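Local coordinates for uncharacterized protein DUF1470 (Jannaschia sp. CCS1, PDB 3H0N), which is of unknown function but binds zinc through a treble-clef finger and possibly acts as a stress-induced transcription regulator, at residues K46-S51 with V122-A127; T10-S15 with E131-E136. One frame throughout, in Å; residues are numbered along the deposited sequence.

Contact 1: residues K46-S51 with V122-A127; sequences KDDPAS and VPMWTA
The indole N-H of W125 points almost straight at S51 OG: NE1 donates to the hydroxyl over 2.9 Å at 162°, with the oxygen lying in the ring plane. This is the tight side of the contact. S51 OG donates in turn to D48 OD2, 2.6 Å away. As the N-cap of helix 49-54, D48 keeps CG anti to the backbone N (chi1 -176°); this swings its carboxylate over the helix start, where A50 N meets OD1 from well above the carboxylate plane (68°). Its short carboxylate suits the cap, accepting from N-H groups that a helix's first turn leaves without a helical partner; a small serine brings a hydroxyl to the ring edge. Were W125 cut back to an alanine, S51 OG would probably lose its indole donor and a gap would open beside D48 CB. The looser side belongs to the selenomethionine M124, partly exposed and modelled in two conformers; in one of them, so not a firm contact, CE lies over an indole face and near D48 OD2. Helix 121-138 thus meets the start of helix 49-54, while T10 and V14 of helix 10-22 pack against W125 and V122 rests on helix 58-78.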
# COMPACT_ATOMS: atom_id res chain seq x y z
N LYS A 46 14.89 9.41 -11.85
CA LYS A 46 15.77 8.47 -12.57
C LYS A 46 15.33 7.00 -12.46
O LYS A 46 15.63 6.19 -13.33
CB LYS A 46 17.21 8.60 -12.07
CG LYS A 46 17.41 8.13 -10.62
CD LYS A 46 18.83 8.40 -10.12
CE LYS A 46 19.10 7.63 -8.82
N ASP A 47 14.62 6.64 -11.40
CA ASP A 47 14.25 5.21 -11.25
C ASP A 47 13.15 4.81 -12.23
O ASP A 47 12.85 3.63 -12.37
CB ASP A 47 13.83 4.90 -9.81
CG ASP A 47 14.99 5.02 -8.81
OD1 ASP A 47 16.17 4.97 -9.24
OD2 ASP A 47 14.72 5.16 -7.60
N ASP A 48 12.54 5.80 -12.92
CA ASP A 48 11.51 5.55 -13.91
C ASP A 48 11.93 6.06 -15.28
O ASP A 48 11.73 7.23 -15.64
CB ASP A 48 10.18 6.21 -13.53
CG ASP A 48 9.09 5.87 -14.52
OD1 ASP A 48 9.24 4.88 -15.25
OD2 ASP A 48 8.08 6.59 -14.57
N PRO A 49 12.51 5.16 -16.09
CA PRO A 49 12.95 5.57 -17.42
C PRO A 49 11.85 6.14 -18.30
O PRO A 49 12.10 7.00 -19.15
CB PRO A 49 13.49 4.28 -18.03
CG PRO A 49 13.90 3.46 -16.86
CD PRO A 49 13.02 3.83 -15.72
N ALA A 50 10.60 5.69 -18.12
CA ALA A 50 9.50 6.20 -18.90
C ALA A 50 9.21 7.70 -18.64
O ALA A 50 9.01 8.48 -19.56
CB ALA A 50 8.20 5.33 -18.69
N SER A 51 9.22 8.07 -17.37
CA SER A 51 9.12 9.47 -16.98
C SER A 51 10.26 10.28 -17.57
O SER A 51 10.05 11.33 -18.16
CB SER A 51 9.12 9.62 -15.46
OG SER A 51 7.90 9.15 -14.91
N VAL A 122 2.83 14.91 -14.50
CA VAL A 122 2.67 15.59 -13.21
C VAL A 122 1.50 15.01 -12.39
O VAL A 122 1.66 14.76 -11.19
CB VAL A 122 2.61 17.12 -13.37
CG1 VAL A 122 2.23 17.80 -12.04
CG2 VAL A 122 3.95 17.64 -13.85
N PRO A 123 0.35 14.72 -13.01
CA PRO A 123 -0.68 14.01 -12.24
C PRO A 123 -0.25 12.66 -11.69
O PRO A 123 -0.59 12.32 -10.56
CB PRO A 123 -1.82 13.88 -13.25
CG PRO A 123 -1.69 15.10 -14.09
CD PRO A 123 -0.20 15.25 -14.29
N MSE A 124 0.52 11.90 -12.46
CA MSE A 124 1.03 10.60 -12.00
C MSE A 124 1.89 10.77 -10.75
O MSE A 124 1.70 10.06 -9.75
CB MSE A 124 1.85 9.88 -13.08
CG MSE A 124 2.79 8.79 -12.56
SE MSE A 124 3.95 8.22 -14.04
CE MSE A 124 5.20 7.08 -13.14
N TRP A 125 2.86 11.67 -10.82
CA TRP A 125 3.78 11.88 -9.69
C TRP A 125 3.08 12.49 -8.50
O TRP A 125 3.41 12.15 -7.37
CB TRP A 125 5.04 12.62 -10.14
CG TRP A 125 5.96 11.68 -10.86
CD1 TRP A 125 6.14 11.57 -12.19
CD2 TRP A 125 6.69 10.62 -10.25
NE1 TRP A 125 7.00 10.51 -12.46
CE2 TRP A 125 7.33 9.90 -11.28
CE3 TRP A 125 6.87 10.21 -8.93
CZ2 TRP A 125 8.14 8.78 -11.03
CZ3 TRP A 125 7.66 9.10 -8.69
CH2 TRP A 125 8.28 8.41 -9.71
N THR A 126 2.05 13.31 -8.72
CA THR A 126 1.23 13.81 -7.64
C THR A 126 0.55 12.67 -6.92
O THR A 126 0.58 12.61 -5.68
CB THR A 126 0.20 14.83 -8.14
OG1 THR A 126 0.90 15.92 -8.76
CG2 THR A 126 -0.62 15.37 -6.98
N ALA A 127 -0.06 11.74 -7.65
CA ALA A 127 -0.70 10.59 -7.03
C ALA A 127 0.26 9.69 -6.30
O ALA A 127 -0.05 9.19 -5.20
CB ALA A 127 -1.47 9.78 -8.12

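Contact 2: residues T10-S15 with E131-E136; sequences TGLRVS and EGLARE
At the edge of the R135 guanidinium, in its plane, lies the carboxylate of E131, one turn earlier on the same helix, held side-on in a salt bridge: NE binds OE2 at 2.9 Å and NH2 binds OE1, each oxygen using its syn lone pair. The pair flanks a place where helices 10-22 and 121-138 of the domain described as the ABATE fold pack closely at two glycines, 7.5 Å apart between segment axes and crossing at -109°. L112 of the second subunit packs on both E131 and R135. A water accepts from G11 N and, weakly, from R135 NH2, linking this pair to the helix across the contact. G11 and G132 meet at the crossing, their CA atoms 4.3 Å apart. Glycine suits both places because a CB on G132 would clash with the backbone of G11 and L12, and one on G11 would sit tightly against G132 CA.

Leucines fill the flank of the crossing. L12 reaches L133 at about a right angle, CD1 to CD2 at 3.8 Å, and its other methyl, CD2, lies against the E136 side chain. The buried E136 carboxylate is answered beyond the contact, OE1 by N141 and OE2 by a salt bridge to R9, while F145 of strand 145-147 packs on L12, L133 and E136. Serine is small enough to fit beside L133 and can turn its hydroxyl back onto its own helix: S15 OG bonds G11 O at 2.7 Å, from the face of that carbonyl opposite to the one approached by S15 N.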
# COMPACT_ATOMS: atom_id res chain seq x y z
N THR A 10 8.90 4.58 -3.12
CA THR A 10 9.10 5.61 -4.14
C THR A 10 8.39 6.93 -3.83
O THR A 10 8.99 8.02 -3.95
CB THR A 10 8.66 5.08 -5.52
OG1 THR A 10 9.49 3.96 -5.89
CG2 THR A 10 8.79 6.17 -6.58
N GLY A 11 7.11 6.88 -3.48
CA GLY A 11 6.38 8.11 -3.25
C GLY A 11 6.94 8.89 -2.09
O GLY A 11 7.08 10.11 -2.16
N LEU A 12 7.27 8.19 -1.03
CA LEU A 12 7.89 8.85 0.13
C LEU A 12 9.22 9.47 -0.23
O LEU A 12 9.51 10.65 0.09
CB LEU A 12 8.06 7.84 1.30
CG LEU A 12 8.79 8.33 2.56
CD1 LEU A 12 8.01 9.49 3.21
CD2 LEU A 12 8.97 7.17 3.53
N ARG A 13 10.06 8.70 -0.92
CA ARG A 13 11.40 9.15 -1.26
C ARG A 13 11.37 10.33 -2.21
O ARG A 13 12.08 11.33 -1.99
CB ARG A 13 12.16 8.00 -1.93
CG ARG A 13 13.55 8.34 -2.41
CD ARG A 13 14.28 7.16 -3.02
NE ARG A 13 13.67 6.57 -4.21
CZ ARG A 13 12.90 5.45 -4.25
NH1 ARG A 13 12.50 4.78 -3.18
NH2 ARG A 13 12.51 5.02 -5.44
N VAL A 14 10.57 10.25 -3.25
CA VAL A 14 10.49 11.33 -4.22
C VAL A 14 9.89 12.57 -3.55
O VAL A 14 10.33 13.69 -3.81
CB VAL A 14 9.70 10.89 -5.46
CG1 VAL A 14 9.36 12.07 -6.38
CG2 VAL A 14 10.49 9.85 -6.27
N SER A 15 8.92 12.39 -2.66
CA SER A 15 8.31 13.54 -1.96
C SER A 15 9.39 14.32 -1.18
O SER A 15 9.49 15.54 -1.29
CB SER A 15 7.26 13.09 -0.95
OG SER A 15 6.09 12.60 -1.58
N GLU A 131 0.00 9.28 -2.25
CA GLU A 131 -0.24 7.94 -1.65
C GLU A 131 0.92 7.56 -0.72
O GLU A 131 0.73 6.97 0.34
CB GLU A 131 -0.50 6.85 -2.69
CG GLU A 131 -0.87 5.48 -2.08
CD GLU A 131 0.31 4.64 -1.58
OE1 GLU A 131 1.46 4.84 -2.03
OE2 GLU A 131 0.06 3.75 -0.71
N GLY A 132 2.14 7.89 -1.12
CA GLY A 132 3.31 7.50 -0.31
C GLY A 132 3.29 8.17 1.06
O GLY A 132 3.52 7.53 2.11
N LEU A 133 2.97 9.45 1.06
CA LEU A 133 2.84 10.16 2.35
C LEU A 133 1.64 9.66 3.13
O LEU A 133 1.73 9.43 4.35
CB LEU A 133 2.76 11.66 2.17
CG LEU A 133 4.00 12.29 1.59
CD1 LEU A 133 3.75 13.79 1.41
CD2 LEU A 133 5.25 12.03 2.40
N ALA A 134 0.51 9.47 2.46
CA ALA A 134 -0.70 8.96 3.11
C ALA A 134 -0.45 7.60 3.78
O ALA A 134 -0.96 7.33 4.87
CB ALA A 134 -1.90 8.89 2.13
N ARG A 135 0.28 6.75 3.09
CA ARG A 135 0.56 5.41 3.61
C ARG A 135 1.31 5.46 4.91
O ARG A 135 1.08 4.70 5.84
CB ARG A 135 1.27 4.58 2.56
CG ARG A 135 1.29 3.12 2.92
CD ARG A 135 2.25 2.31 2.11
NE ARG A 135 2.33 2.68 0.72
CZ ARG A 135 3.43 2.50 -0.01
NH1 ARG A 135 4.47 1.88 0.49
NH2 ARG A 135 3.47 2.94 -1.25
N GLU A 136 2.28 6.38 5.00
CA GLU A 136 3.04 6.50 6.24
C GLU A 136 2.21 7.04 7.41
O GLU A 136 2.44 6.67 8.55
CB GLU A 136 4.28 7.37 6.04
CG GLU A 136 5.31 6.83 5.04
CD GLU A 136 5.74 5.41 5.26
OE1 GLU A 136 5.69 4.94 6.42
OE2 GLU A 136 6.11 4.76 4.24
O HOH W 1 5.30 4.60 -3.28

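Both contacts draw on helix 121-138, contact 1 near its start and contact 2 farther along, and contact 1 is nested within the chain loop that contact 2 closes. Contact 2 is the core member, all its touching residues buried, and consists of close, largely apolar helix-helix packing in the interior. Contact 1, partly buried and farther from the centre of the chain, covers less area and relies on a hydrogen-bonded helix cap nearer the surface. The two centres are 13 Å apart but joined directly: W125 CZ3 packs 3.8 Å from T10 CG2, and D47 OD2 forms a salt bridge with R13 NH2. Helix 10-22, one side of contact 2, thus also borders contact 1.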